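Local atomic coordinates of unsaturated glucuronyl hydrolase (Streptococcus agalactiae, PDB entry 2ZZR), a protein that hydrolyses unsaturated hyaluronan, chondroitin and heparin disaccharides, releasing the unsaturated uronic acid from either (1->3) or (1->4) linkages. Residues A[171-174]-A[175-178]; A[241-245]-A[246-250]; A[110-113]-A[114-117]. One frame throughout, in Å; residues are numbered along the deposited sequence.

Contact 1 of 3, residues A[171-174]-A[175-178]; sequences LIID and CLLN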
ATOM      1  N   LEU A 171     -13.484   0.241 -10.983  1.00 16.08           N
ATOM      2  CA  LEU A 171     -12.672   0.350  -9.769  1.00 15.51           C
ATOM      3  C   LEU A 171     -11.256  -0.122 -10.072  1.00 15.49           C
ATOM      4  O   LEU A 171     -11.026  -0.854 -11.039  1.00 15.54           O
ATOM      5  CB  LEU A 171     -13.279  -0.461  -8.610  1.00 15.64           C
ATOM      6  CG  LEU A 171     -13.444  -1.988  -8.717  1.00 14.89           C
ATOM      7  CD1 LEU A 171     -12.127  -2.754  -8.519  1.00 16.32           C
ATOM      8  CD2 LEU A 171     -14.488  -2.489  -7.714  1.00 15.15           C
ATOM      9  N   ILE A 172     -10.308   0.285  -9.233  1.00 15.06           N
ATOM     10  CA  ILE A 172      -8.927  -0.165  -9.349  1.00 15.47           C
ATOM     11  C   ILE A 172      -8.555  -0.817  -8.016  1.00 15.19           C
ATOM     12  O   ILE A 172      -9.054  -0.406  -6.970  1.00 15.24           O
ATOM     13  CB  ILE A 172      -7.981   1.007  -9.737  1.00 15.19           C
ATOM     14  CG1 ILE A 172      -8.367   1.535 -11.135  1.00 16.04           C
ATOM     15  CG2 ILE A 172      -6.510   0.579  -9.709  1.00 16.53           C
ATOM     16  CD1 ILE A 172      -7.607   2.771 -11.580  1.00 16.08           C
ATOM     17  N   ILE A 173      -7.723  -1.852  -8.063  1.00 15.34           N
ATOM     18  CA  ILE A 173      -7.465  -2.675  -6.876  1.00 15.50           C
ATOM     19  C   ILE A 173      -6.823  -1.898  -5.719  1.00 15.58           C
ATOM     20  O   ILE A 173      -7.039  -2.232  -4.543  1.00 15.33           O
ATOM     21  CB  ILE A 173      -6.630  -3.945  -7.211  1.00 15.54           C
ATOM     22  CG1 ILE A 173      -6.651  -4.919  -6.020  1.00 15.59           C
ATOM     23  CG2 ILE A 173      -5.218  -3.573  -7.684  1.00 16.02           C
ATOM     24  CD1 ILE A 173      -6.148  -6.311  -6.332  1.00 15.68           C
ATOM     25  N   ASP A 174      -6.058  -0.856  -6.043  1.00 15.64           N
ATOM     26  CA  ASP A 174      -5.412  -0.074  -4.979  1.00 15.78           C
ATOM     27  C   ASP A 174      -6.416   0.687  -4.106  1.00 15.10           C
ATOM     28  O   ASP A 174      -6.072   1.165  -3.023  1.00 15.05           O
ATOM     29  CB  ASP A 174      -4.299   0.836  -5.528  1.00 16.31           C
ATOM     30  CG  ASP A 174      -4.819   2.001  -6.355  1.00 18.37           C
ATOM     31  OD1 ASP A 174      -3.986   2.859  -6.707  1.00 22.93           O
ATOM     32  OD2 ASP A 174      -6.029   2.087  -6.662  1.00 20.65           O
ATOM     33  N   CYS A 175      -7.667   0.771  -4.558  1.00 14.52           N
ATOM     34  CA  CYS A 175      -8.704   1.423  -3.763  1.00 14.15           C
ATOM     35  C   CYS A 175      -8.970   0.668  -2.450  1.00 13.87           C
ATOM     36  O   CYS A 175      -9.522   1.233  -1.504  1.00 13.96           O
ATOM     37  CB  CYS A 175      -9.998   1.622  -4.560  1.00 14.30           C
ATOM     38  SG  CYS A 175     -11.081   2.887  -3.847  1.00 15.32           S
ATOM     39  N   LEU A 176      -8.570  -0.603  -2.399  1.00 13.49           N
ATOM     40  CA  LEU A 176      -8.626  -1.381  -1.152  1.00 13.67           C
ATOM     41  C   LEU A 176      -7.878  -0.694  -0.005  1.00 13.49           C
ATOM     42  O   LEU A 176      -8.288  -0.797   1.152  1.00 13.70           O
ATOM     43  CB  LEU A 176      -8.078  -2.795  -1.360  1.00 13.56           C
ATOM     44  CG  LEU A 176      -8.946  -3.757  -2.188  1.00 13.84           C
ATOM     45  CD1 LEU A 176      -8.264  -5.103  -2.274  1.00 14.47           C
ATOM     46  CD2 LEU A 176     -10.341  -3.906  -1.590  1.00 14.50           C
ATOM     47  N   LEU A 177      -6.787  -0.002  -0.330  1.00 13.72           N
ATOM     48  CA  LEU A 177      -6.024   0.745   0.687  1.00 13.62           C
ATOM     49  C   LEU A 177      -6.689   2.066   1.051  1.00 13.79           C
ATOM     50  O   LEU A 177      -6.448   2.618   2.134  1.00 14.44           O
ATOM     51  CB  LEU A 177      -4.594   1.018   0.208  1.00 13.73           C
ATOM     52  CG  LEU A 177      -3.476  -0.004   0.448  1.00 15.73           C
ATOM     53  CD1 LEU A 177      -3.005   0.028   1.895  1.00 16.28           C
ATOM     54  CD2 LEU A 177      -3.870  -1.421   0.003  1.00 15.56           C
ATOM     55  N   ASN A 178      -7.516   2.576   0.139  1.00 13.13           N
ATOM     56  CA  ASN A 178      -8.137   3.888   0.306  1.00 13.01           C
ATOM     57  C   ASN A 178      -9.459   3.876   1.074  1.00 12.70           C
ATOM     58  O   ASN A 178      -9.888   4.903   1.599  1.00 12.98           O
ATOM     59  CB  ASN A 178      -8.269   4.569  -1.058  1.00 12.89           C
ATOM     60  CG  ASN A 178      -6.923   5.006  -1.603  1.00 13.13           C
ATOM     61  OD1 ASN A 178      -6.439   6.087  -1.282  1.00 12.86           O
ATOM     62  ND2 ASN A 178      -6.297   4.153  -2.409  1.00 13.89           N
TER
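Leu176 lays the stem of its side chain against the backbone carbonyl of Ile173: both CB and CG of Leu176 sit 3.4 Å from Ile173 O, and beyond them Leu176 CD1 reaches Ile173 CG1 at 4.1 Å, the two side chains crossing at a slant. Ile173 brings CG1 there by placing it anti to its backbone N (chi1 -168°). This is a local contact, three to four residues along one continuous stretch, where the short strand 170-172 ends and the chain winds into the weakly bonded helix 175-178. A type I beta turn from Ile172 to Cys175 makes the change of direction, closed by Cys175 N on Ile172 O at 3.0 Å, and Leu176 N then bonds to Ile173 O in the same i to i+3 manner. The next carbonyl is gripped twice. Leu177 N donates to Asp174 O over 3.0 Å, while the side-chain amide of Asn178 comes round to the other face of the carbonyl plane, its ND2 3.1 Å from Asp174 O. That amide bond is bent (137° at the hydrogen). Asn178 is thereby tied at both ends of its amide, since OD1 accepts from Phe117 N of helix 115-130, and the pair of donors fixes the peptide that follows Asp174. The carboxylate of Asp174 is held separately: its OD2 is hydrogen-bonded to His113 NE2, and Trp250 of helix 245-262 packs against the side chain. Leu171, Cys175 and Leu176 meanwhile pack on helix 192-209. The type I turn joining strand 170-172 to helix 175-178 thus places Asp174, the proton donor and a substrate-binding residue, in the active site of this family 88 glycoside hydrolase.

Contact 2 of 3, residues A[241-245]-A[246-250]; sequences ESSWA and RGQAW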
ATOM      1  N   GLU A 241      -1.421 -11.899 -20.241  1.00 31.70           N
ATOM      2  CA  GLU A 241      -1.315 -13.195 -19.576  1.00 30.90           C
ATOM      3  C   GLU A 241      -0.422 -13.138 -18.337  1.00 29.36           C
ATOM      4  O   GLU A 241      -0.240 -14.148 -17.653  1.00 29.36           O
ATOM      5  CB  GLU A 241      -0.790 -14.256 -20.555  1.00 31.55           C
ATOM      6  CG  GLU A 241      -1.768 -14.643 -21.674  1.00 33.86           C
ATOM      7  CD  GLU A 241      -1.977 -13.533 -22.694  1.00 36.99           C
ATOM      8  OE1 GLU A 241      -0.981 -12.898 -23.108  1.00 39.06           O
ATOM      9  OE2 GLU A 241      -3.138 -13.294 -23.089  1.00 38.52           O
ATOM     10  N   SER A 242       0.123 -11.955 -18.050  1.00 27.43           N
ATOM     11  CA  SER A 242       1.089 -11.791 -16.968  1.00 25.49           C
ATOM     12  C   SER A 242       0.431 -11.429 -15.627  1.00 24.00           C
ATOM     13  O   SER A 242      -0.804 -11.416 -15.513  1.00 24.06           O
ATOM     14  CB  SER A 242       2.169 -10.772 -17.353  1.00 25.16           C
ATOM     15  OG  SER A 242       1.643  -9.459 -17.410  1.00 25.41           O
ATOM     16  N   SER A 243       1.267 -11.128 -14.631  1.00 22.59           N
ATOM     17  CA  SER A 243       0.799 -10.880 -13.270  0.50 21.50           C
ATOM     18  C   SER A 243       1.557  -9.726 -12.611  1.00 20.73           C
ATOM     19  O   SER A 243       2.595  -9.929 -11.981  1.00 20.48           O
ATOM     20  CB  SER A 243       0.930 -12.154 -12.433  0.50 21.61           C
ATOM     21  OG  SER A 243       0.191 -12.048 -11.234  0.50 21.32           O
ATOM     22  N   TRP A 244       1.028  -8.516 -12.765  1.00 19.64           N
ATOM     23  CA  TRP A 244       1.639  -7.302 -12.214  1.00 18.32           C
ATOM     24  C   TRP A 244       1.819  -7.434 -10.700  1.00 17.62           C
ATOM     25  O   TRP A 244       0.855  -7.682  -9.983  1.00 17.40           O
ATOM     26  CB  TRP A 244       0.764  -6.102 -12.568  1.00 18.31           C
ATOM     27  CG  TRP A 244       1.193  -4.783 -11.993  1.00 18.34           C
ATOM     28  CD1 TRP A 244       2.436  -4.210 -12.065  1.00 19.17           C
ATOM     29  CD2 TRP A 244       0.359  -3.851 -11.300  1.00 18.90           C
ATOM     30  NE1 TRP A 244       2.424  -2.984 -11.443  1.00 18.74           N
ATOM     31  CE2 TRP A 244       1.164  -2.741 -10.962  1.00 18.96           C
ATOM     32  CE3 TRP A 244      -0.992  -3.847 -10.928  1.00 18.59           C
ATOM     33  CZ2 TRP A 244       0.662  -1.636 -10.260  1.00 18.57           C
ATOM     34  CZ3 TRP A 244      -1.490  -2.750 -10.230  1.00 19.09           C
ATOM     35  CH2 TRP A 244      -0.662  -1.660  -9.904  1.00 18.59           C
ATOM     36  N   ALA A 245       3.056  -7.285 -10.229  1.00 16.67           N
ATOM     37  CA  ALA A 245       3.391  -7.627  -8.841  1.00 15.85           C
ATOM     38  C   ALA A 245       2.715  -6.733  -7.805  1.00 15.50           C
ATOM     39  O   ALA A 245       2.183  -7.230  -6.805  1.00 15.05           O
ATOM     40  CB  ALA A 245       4.910  -7.636  -8.632  1.00 15.86           C
ATOM     41  N   ARG A 246       2.731  -5.420  -8.028  1.00 14.75           N
ATOM     42  CA  ARG A 246       2.170  -4.516  -7.024  1.00 14.33           C
ATOM     43  C   ARG A 246       0.655  -4.664  -6.848  1.00 14.04           C
ATOM     44  O   ARG A 246       0.142  -4.530  -5.735  1.00 14.11           O
ATOM     45  CB  ARG A 246       2.579  -3.060  -7.266  1.00 14.38           C
ATOM     46  CG  ARG A 246       2.196  -2.156  -6.090  1.00 13.71           C
ATOM     47  CD  ARG A 246       2.958  -0.845  -6.090  1.00 14.00           C
ATOM     48  NE  ARG A 246       2.653  -0.023  -7.267  1.00 14.54           N
ATOM     49  CZ  ARG A 246       3.485   0.175  -8.288  1.00 14.51           C
ATOM     50  NH1 ARG A 246       4.683  -0.392  -8.297  1.00 13.85           N
ATOM     51  NH2 ARG A 246       3.120   0.952  -9.304  1.00 15.84           N
ATOM     52  N   GLY A 247      -0.055  -4.973  -7.931  1.00 13.80           N
ATOM     53  CA  GLY A 247      -1.492  -5.229  -7.851  1.00 13.79           C
ATOM     54  C   GLY A 247      -1.802  -6.373  -6.905  1.00 13.57           C
ATOM     55  O   GLY A 247      -2.731  -6.288  -6.100  1.00 13.68           O
ATOM     56  N   GLN A 248      -1.010  -7.438  -7.008  1.00 13.91           N
ATOM     57  CA  GLN A 248      -1.106  -8.582  -6.104  1.00 13.97           C
ATOM     58  C   GLN A 248      -0.888  -8.125  -4.658  1.00 13.83           C
ATOM     59  O   GLN A 248      -1.641  -8.505  -3.760  1.00 14.04           O
ATOM     60  CB  GLN A 248      -0.092  -9.662  -6.501  1.00 13.89           C
ATOM     61  CG  GLN A 248      -0.353 -11.049  -5.908  1.00 13.97           C
ATOM     62  CD  GLN A 248      -1.647 -11.707  -6.414  1.00 13.19           C
ATOM     63  OE1 GLN A 248      -2.191 -12.601  -5.761  1.00 15.26           O
ATOM     64  NE2 GLN A 248      -2.125 -11.284  -7.577  1.00 10.76           N
ATOM     65  N   ALA A 249       0.134  -7.295  -4.452  1.00 13.97           N
ATOM     66  CA  ALA A 249       0.456  -6.768  -3.123  1.00 13.45           C
ATOM     67  C   ALA A 249      -0.628  -5.863  -2.538  1.00 13.19           C
ATOM     68  O   ALA A 249      -0.860  -5.890  -1.331  1.00 12.82           O
ATOM     69  CB  ALA A 249       1.800  -6.053  -3.137  1.00 13.84           C
ATOM     70  N   TRP A 250      -1.295  -5.067  -3.375  1.00 12.70           N
ATOM     71  CA  TRP A 250      -2.410  -4.252  -2.887  1.00 12.92           C
ATOM     72  C   TRP A 250      -3.500  -5.143  -2.289  1.00 12.70           C
ATOM     73  O   TRP A 250      -4.122  -4.779  -1.299  1.00 12.48           O
ATOM     74  CB  TRP A 250      -3.024  -3.394  -3.995  1.00 13.31           C
ATOM     75  CG  TRP A 250      -2.174  -2.257  -4.527  1.00 13.48           C
ATOM     76  CD1 TRP A 250      -2.029  -1.908  -5.842  1.00 14.41           C
ATOM     77  CD2 TRP A 250      -1.385  -1.312  -3.772  1.00 14.37           C
ATOM     78  NE1 TRP A 250      -1.199  -0.818  -5.958  1.00 14.33           N
ATOM     79  CE2 TRP A 250      -0.789  -0.431  -4.706  1.00 15.36           C
ATOM     80  CE3 TRP A 250      -1.115  -1.134  -2.406  1.00 13.91           C
ATOM     81  CZ2 TRP A 250       0.061   0.622  -4.319  1.00 14.87           C
ATOM     82  CZ3 TRP A 250      -0.269  -0.078  -2.017  1.00 14.42           C
ATOM     83  CH2 TRP A 250       0.311   0.782  -2.976  1.00 14.10           C
TER
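The chain comes in extended through residues 242-244 and turns directly into helix 245-262, with Trp244 at the N-cap position. Within this alpha-helical barrel enzyme the contact is thus a helix start, whose first turn is marked by the bond from Ala249 N to Ala245 O (3.1 Å, N-H...O 157°). Trp244 does most of the touching. With CG anti to its backbone N (chi1 176°), its indole folds back beside the first helical turn, and one ring face lies on the backbone of Gly247: CE3 of Trp244 is 3.3 Å from Gly247 N and 3.4 Å from Gly247 CA. The absence of a side chain at Gly247 lets the ring come this close. Arg246 CB rests over the same face toward the rim, 3.8 Å from Trp244 CZ2. Farther out, the guanidinium turns almost perpendicular to the indole (81° between planes), so that Trp244 CZ2 lies over one face of the guanidinium while NH2 of Arg246 comes to the indole edge, 3.7 Å from CZ2. A bend at chi3 of Arg246 takes the group there; its NH1 pairs with Asp303 and Val362 O, its NH2 with Tyr363 O. Arg246 and Trp250 are both substrate-binding residues. Trp250 sets its own ring against the Arg246 aliphatic chain, with CG of Arg246 3.5 Å above the indole plane of Trp250, near the rim.

Contact 3 of 3, residues A[110-113]-A[114-117]; sequences LDHH and DLGF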
ATOM      1  N   LEU A 110      -7.885  16.511  -6.424  1.00 17.93           N
ATOM      2  CA  LEU A 110      -8.444  15.427  -5.608  1.00 18.02           C
ATOM      3  C   LEU A 110      -9.617  14.674  -6.251  1.00 18.61           C
ATOM      4  O   LEU A 110     -10.376  13.991  -5.559  1.00 18.33           O
ATOM      5  CB  LEU A 110      -8.822  15.950  -4.215  1.00 18.07           C
ATOM      6  CG  LEU A 110      -7.670  16.392  -3.302  1.00 17.80           C
ATOM      7  CD1 LEU A 110      -8.217  17.006  -2.020  1.00 17.49           C
ATOM      8  CD2 LEU A 110      -6.718  15.235  -2.974  1.00 17.84           C
ATOM      9  N   ASP A 111      -9.747  14.770  -7.575  1.00 18.89           N
ATOM     10  CA  ASP A 111     -10.831  14.078  -8.279  1.00 19.26           C
ATOM     11  C   ASP A 111     -10.398  12.685  -8.710  1.00 18.86           C
ATOM     12  O   ASP A 111     -10.246  12.386  -9.897  1.00 18.83           O
ATOM     13  CB  ASP A 111     -11.335  14.921  -9.449  1.00 19.99           C
ATOM     14  CG  ASP A 111     -11.777  16.284  -9.007  1.00 21.85           C
ATOM     15  OD1 ASP A 111     -11.202  17.280  -9.502  1.00 24.07           O
ATOM     16  OD2 ASP A 111     -12.661  16.361  -8.120  1.00 24.65           O
ATOM     17  N   HIS A 112     -10.185  11.843  -7.702  1.00 18.32           N
ATOM     18  CA  HIS A 112      -9.721  10.480  -7.878  1.00 17.54           C
ATOM     19  C   HIS A 112      -9.997   9.756  -6.554  1.00 17.30           C
ATOM     20  O   HIS A 112     -10.566  10.343  -5.626  1.00 16.80           O
ATOM     21  CB  HIS A 112      -8.231  10.455  -8.244  1.00 17.77           C
ATOM     22  CG  HIS A 112      -7.360  11.193  -7.275  1.00 18.48           C
ATOM     23  ND1 HIS A 112      -6.781  12.411  -7.565  1.00 19.84           N
ATOM     24  CD2 HIS A 112      -6.989  10.893  -6.008  1.00 18.08           C
ATOM     25  CE1 HIS A 112      -6.078  12.821  -6.524  1.00 16.96           C
ATOM     26  NE2 HIS A 112      -6.191  11.921  -5.564  1.00 20.27           N
ATOM     27  N   HIS A 113      -9.607   8.491  -6.474  1.00 17.05           N
ATOM     28  CA  HIS A 113      -9.939   7.655  -5.325  1.00 17.22           C
ATOM     29  C   HIS A 113      -8.765   7.497  -4.354  1.00 16.86           C
ATOM     30  O   HIS A 113      -8.850   6.717  -3.400  1.00 16.25           O
ATOM     31  CB  HIS A 113     -10.372   6.272  -5.816  1.00 18.06           C
ATOM     32  CG  HIS A 113      -9.279   5.520  -6.506  1.00 19.50           C
ATOM     33  ND1 HIS A 113      -8.885   5.799  -7.799  1.00 23.26           N
ATOM     34  CD2 HIS A 113      -8.462   4.533  -6.068  1.00 21.23           C
ATOM     35  CE1 HIS A 113      -7.894   4.993  -8.136  1.00 23.62           C
ATOM     36  NE2 HIS A 113      -7.620   4.213  -7.105  1.00 21.93           N
ATOM     37  N   ASP A 114      -7.672   8.223  -4.600  1.00 16.39           N
ATOM     38  CA  ASP A 114      -6.452   8.072  -3.794  1.00 16.41           C
ATOM     39  C   ASP A 114      -6.388   8.983  -2.561  1.00 15.86           C
ATOM     40  O   ASP A 114      -5.297   9.314  -2.076  1.00 15.78           O
ATOM     41  CB  ASP A 114      -5.200   8.218  -4.673  1.00 16.69           C
ATOM     42  CG  ASP A 114      -5.035   7.066  -5.647  1.00 17.87           C
ATOM     43  OD1 ASP A 114      -5.236   5.900  -5.248  1.00 19.29           O
ATOM     44  OD2 ASP A 114      -4.693   7.328  -6.819  1.00 21.60           O
ATOM     45  N   LEU A 115      -7.560   9.352  -2.046  1.00 15.30           N
ATOM     46  CA  LEU A 115      -7.671  10.195  -0.845  1.00 15.09           C
ATOM     47  C   LEU A 115      -7.041   9.535   0.387  1.00 14.70           C
ATOM     48  O   LEU A 115      -6.464  10.216   1.240  1.00 14.44           O
ATOM     49  CB  LEU A 115      -9.138  10.557  -0.566  1.00 15.51           C
ATOM     50  CG  LEU A 115      -9.763  11.775  -1.270  1.00 16.07           C
ATOM     51  CD1 LEU A 115      -9.094  13.074  -0.834  1.00 16.71           C
ATOM     52  CD2 LEU A 115      -9.723  11.642  -2.784  1.00 18.07           C
ATOM     53  N   GLY A 116      -7.146   8.210   0.462  1.00 14.05           N
ATOM     54  CA  GLY A 116      -6.564   7.442   1.559  1.00 13.50           C
ATOM     55  C   GLY A 116      -5.048   7.432   1.527  1.00 13.05           C
ATOM     56  O   GLY A 116      -4.404   7.705   2.538  1.00 12.83           O
ATOM     57  N   PHE A 117      -4.464   7.128   0.370  1.00 12.46           N
ATOM     58  CA  PHE A 117      -3.007   7.208   0.216  1.00 12.88           C
ATOM     59  C   PHE A 117      -2.484   8.585   0.624  1.00 12.81           C
ATOM     60  O   PHE A 117      -1.413   8.698   1.228  1.00 13.37           O
ATOM     61  CB  PHE A 117      -2.578   6.944  -1.231  1.00 12.86           C
ATOM     62  CG  PHE A 117      -2.596   5.488  -1.637  1.00 13.46           C
ATOM     63  CD1 PHE A 117      -2.991   5.129  -2.921  1.00 13.78           C
ATOM     64  CD2 PHE A 117      -2.186   4.487  -0.761  1.00 13.19           C
ATOM     65  CE1 PHE A 117      -2.997   3.790  -3.320  1.00 12.64           C
ATOM     66  CE2 PHE A 117      -2.186   3.144  -1.154  1.00 14.12           C
ATOM     67  CZ  PHE A 117      -2.587   2.800  -2.435  1.00 13.27           C
TER
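This is a local contact at the start of helix 115-130, where the loop after helix 87-105 curls round so that its side chains flank the first residues of the helix. Leu110 and Leu115 meet at about a right angle, CD2 of Leu110 lying 3.9 Å from CD1 of Leu115. The other methyl of Leu115, CD2, points into the backbone of the loop, only 3.2 Å from His112 O, a tight fit. His112 presents a ring edge to the chain: its CD2 stands 3.1 Å from Asp114 N, near the ring plane, and 3.5 Å from Asp114 CB. Its NE2 is buried by the contact and has no partner in the model. His113 behaves differently. With CG between the backbone N and the carbonyl carbon (chi1 65°), its ring runs alongside the Asp114 carboxylate, the two side chains pointing the same way with planes 48° apart. Asp114 OD1 sits over one face of that imidazole, 3.5 Å from His113 NE2, in a poor direction for a hydrogen bond; the NE2 of His113 serves Asp174 instead. Asp114 occupies the N-cap position, yet its carboxylate makes no capping bond. Helix 133-147 covers Leu115, while Trp68 and Asn178 touch Asp114. The loop thus delivers Asp114, the nucleophile and a substrate-binding residue, at the head of a helix in the active site of the alpha barrel.

How the contacts relate
Contact 1 lies between the other two: its centre is about 10 Å from that of contact 3 and about 13 Å from that of contact 2, which are themselves about 21 Å apart. The bonds His113 NE2 to Asp174 OD2 (2.7 Å) and Phe117 N to Asn178 OD1 (2.8 Å) brace contact 3 against contact 1, and across this join the two catalytic carboxylates come close, Asp114 OD1 3.6 Å from Asp174 OD1. From contact 2, Trp250 NE1 packs 3.5 Å from Asp174 CB, and Trp250 CH2 meets Phe117 CZ at 3.6 Å. Together the three contacts gather both catalytic acids with Arg246 and Trp250 at one substrate site.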